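Local atomic coordinates of 5-carboxyvanillate decarboxylase (Sphingomonas paucimobilis, PDB entry 4L6D), a protein that probably catalyses the decarboxylation of 5-carboxyvanillate to vanillate, using a bound manganese ion in an amidohydrolase-fold active site. Residues P289-W294 with M322-A328. Numbering follows the deposited sequence.
Sequences PENVMW and MVAGGNA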
loop_
_atom_site.group_PDB
_atom_site.type_symbol
_atom_site.label_atom_id
_atom_site.label_comp_id
_atom_site.label_asym_id
_atom_site.label_seq_id
_atom_site.Cartn_x
_atom_site.Cartn_y
_atom_site.Cartn_z
ATOM N N PRO A 289 -12.940 0.892 18.103
ATOM C CA PRO A 289 -12.274 -0.157 18.883
ATOM C C PRO A 289 -12.854 -1.563 18.668
ATOM O O PRO A 289 -12.143 -2.526 18.924
ATOM C CB PRO A 289 -12.464 0.311 20.330
ATOM C CG PRO A 289 -13.692 1.209 20.284
ATOM C CD PRO A 289 -13.573 1.908 18.959
ATOM N N GLU A 290 -14.095 -1.684 18.201
ATOM C CA GLU A 290 -14.690 -2.999 17.942
ATOM C C GLU A 290 -14.101 -3.689 16.713
ATOM O O GLU A 290 -14.325 -4.875 16.520
ATOM C CB GLU A 290 -16.205 -2.881 17.774
ATOM C CG GLU A 290 -16.946 -2.536 19.036
ATOM C CD GLU A 290 -18.374 -2.115 18.745
ATOM O OE1 GLU A 290 -18.564 -1.040 18.131
ATOM O OE2 GLU A 290 -19.300 -2.867 19.113
ATOM N N ASN A 291 -13.339 -2.960 15.895
ATOM C CA ASN A 291 -12.882 -3.499 14.611
ATOM C C ASN A 291 -11.398 -3.871 14.561
ATOM O O ASN A 291 -10.863 -4.146 13.489
ATOM C CB ASN A 291 -13.185 -2.513 13.483
ATOM C CG ASN A 291 -14.583 -2.686 12.907
ATOM O OD1 ASN A 291 -15.287 -3.645 13.222
ATOM N ND2 ASN A 291 -14.977 -1.772 12.029
ATOM N N VAL A 292 -10.738 -3.881 15.715
ATOM C CA VAL A 292 -9.320 -4.216 15.773
ATOM C C VAL A 292 -9.078 -5.392 16.703
ATOM O O VAL A 292 -9.478 -5.356 17.861
ATOM C CB VAL A 292 -8.474 -3.016 16.246
ATOM C CG1 VAL A 292 -6.984 -3.352 16.165
ATOM C CG2 VAL A 292 -8.801 -1.774 15.418
ATOM N N MET A 293 -8.386 -6.411 16.198
ATOM C CA MET A 293 -8.063 -7.607 16.973
ATOM C C MET A 293 -6.568 -7.824 17.054
ATOM O O MET A 293 -5.828 -7.467 16.149
ATOM C CB MET A 293 -8.691 -8.834 16.326
ATOM C CG MET A 293 -10.200 -8.839 16.420
ATOM S SD MET A 293 -10.961 -10.209 15.526
ATOM C CE MET A 293 -10.844 -9.648 13.831
ATOM N N TRP A 294 -6.131 -8.444 18.140
ATOM C CA TRP A 294 -4.729 -8.788 18.304
ATOM C C TRP A 294 -4.385 -10.114 17.617
ATOM O O TRP A 294 -5.226 -11.013 17.501
ATOM C CB TRP A 294 -4.418 -8.830 19.804
ATOM C CG TRP A 294 -3.023 -9.243 20.148
ATOM C CD1 TRP A 294 -1.887 -8.509 19.995
ATOM C CD2 TRP A 294 -2.629 -10.496 20.710
ATOM N NE1 TRP A 294 -0.795 -9.236 20.425
ATOM C CE2 TRP A 294 -1.233 -10.457 20.880
ATOM C CE3 TRP A 294 -3.332 -11.650 21.101
ATOM C CZ2 TRP A 294 -0.520 -11.527 21.416
ATOM C CZ3 TRP A 294 -2.625 -12.710 21.627
ATOM C CH2 TRP A 294 -1.230 -12.639 21.784
ATOM N N MET A 322 -10.954 -5.518 24.533
ATOM C CA MET A 322 -11.621 -5.722 23.244
ATOM C C MET A 322 -10.606 -6.151 22.192
ATOM O O MET A 322 -10.798 -7.158 21.501
ATOM C CB MET A 322 -12.348 -4.452 22.784
ATOM C CG MET A 322 -13.459 -3.995 23.726
ATOM S SD MET A 322 -13.986 -2.287 23.462
ATOM C CE MET A 322 -14.767 -2.460 21.866
ATOM N N VAL A 323 -9.508 -5.407 22.091
ATOM C CA VAL A 323 -8.481 -5.712 21.102
ATOM C C VAL A 323 -7.795 -7.058 21.386
ATOM O O VAL A 323 -7.585 -7.861 20.474
ATOM C CB VAL A 323 -7.452 -4.574 21.012
ATOM C CG1 VAL A 323 -6.348 -4.936 20.030
ATOM C CG2 VAL A 323 -8.151 -3.278 20.602
ATOM N N ALA A 324 -7.479 -7.312 22.656
ATOM C CA ALA A 324 -6.746 -8.527 23.019
ATOM C C ALA A 324 -7.542 -9.802 22.753
ATOM O O ALA A 324 -6.963 -10.844 22.457
ATOM C CB ALA A 324 -6.325 -8.475 24.482
ATOM N N GLY A 325 -8.864 -9.743 22.883
ATOM C CA GLY A 325 -9.657 -10.951 22.730
ATOM C C GLY A 325 -11.159 -10.812 22.610
ATOM O O GLY A 325 -11.802 -11.695 22.049
ATOM N N GLY A 326 -11.734 -9.735 23.141
ATOM C CA GLY A 326 -13.177 -9.576 23.133
ATOM C C GLY A 326 -13.769 -9.516 21.733
ATOM O O GLY A 326 -14.793 -10.154 21.438
ATOM N N ASN A 327 -13.140 -8.733 20.871
ATOM C CA ASN A 327 -13.597 -8.631 19.484
ATOM C C ASN A 327 -13.487 -9.972 18.754
ATOM O O ASN A 327 -14.412 -10.375 18.033
ATOM C CB ASN A 327 -12.808 -7.557 18.732
ATOM C CG ASN A 327 -13.061 -6.159 19.263
ATOM O OD1 ASN A 327 -14.124 -5.856 19.809
ATOM N ND2 ASN A 327 -12.075 -5.291 19.097
ATOM N N ALA A 328 -12.366 -10.667 18.950
ATOM C CA ALA A 328 -12.197 -11.999 18.373
ATOM C C ALA A 328 -13.277 -12.972 18.843
ATOM O O ALA A 328 -13.795 -13.760 18.052
ATOM C CB ALA A 328 -10.823 -12.557 18.717
#
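Asn327 reaches out from helix 317-331 and donates both amide hydrogens to backbone carbonyls, one in the turn before strand 292-293 and one in the strand. ND2 donates to Pro289 O at 2.8 Å, on a lone pair in the carbonyl plane, and to Val292 O at 2.9 Å, lying 41° above that carbonyl's plane though Val292 O itself sits within the amide plane of Asn327. With CG beside its own backbone N (chi1 -66°), the amide is carried across to bridge turn and strand, and its OD1 accepts from NH1 of Arg330, whose NH2 also binds Glu290 O. A third hydrogen bond joins main chains: Trp294 N donates to Val323 O at 2.8 Å. Asn327 N bonds to Met322 O in a wider pi-type turn, not to Val323 O as in a regular alpha-helix, which is probably why that carbonyl can serve Trp294. Val292 O takes a further, weaker CA-H...O contact from Val323 CA (3.4 Å).

Apolar contacts flank these bonds. The bend at chi3 of Met322 (69°) brings CE against Glu290 CG at 3.6 Å and near the Pro289 ring. Met293 runs past Asn327, its CG 3.7 Å from Asn327 CB, and lays SD against Ala328 CA; Val323 CG1 packs by Val292 CG1.

An aspartate in place of Asn327 would probably leave the carbonyls of Pro289 and Val292 without their shared donor and set a negative charge against them. Strand 292-293 is the eighth of the parallel TIM-barrel strands, between 267-270 and 5-11, and Asp297, a manganese ligand, follows shortly after it. One buried side-chain amide thus gives two backbone carbonyls a donor and, with the Trp294-Val323 bond, ties the last barrel strand to the helix packed on it.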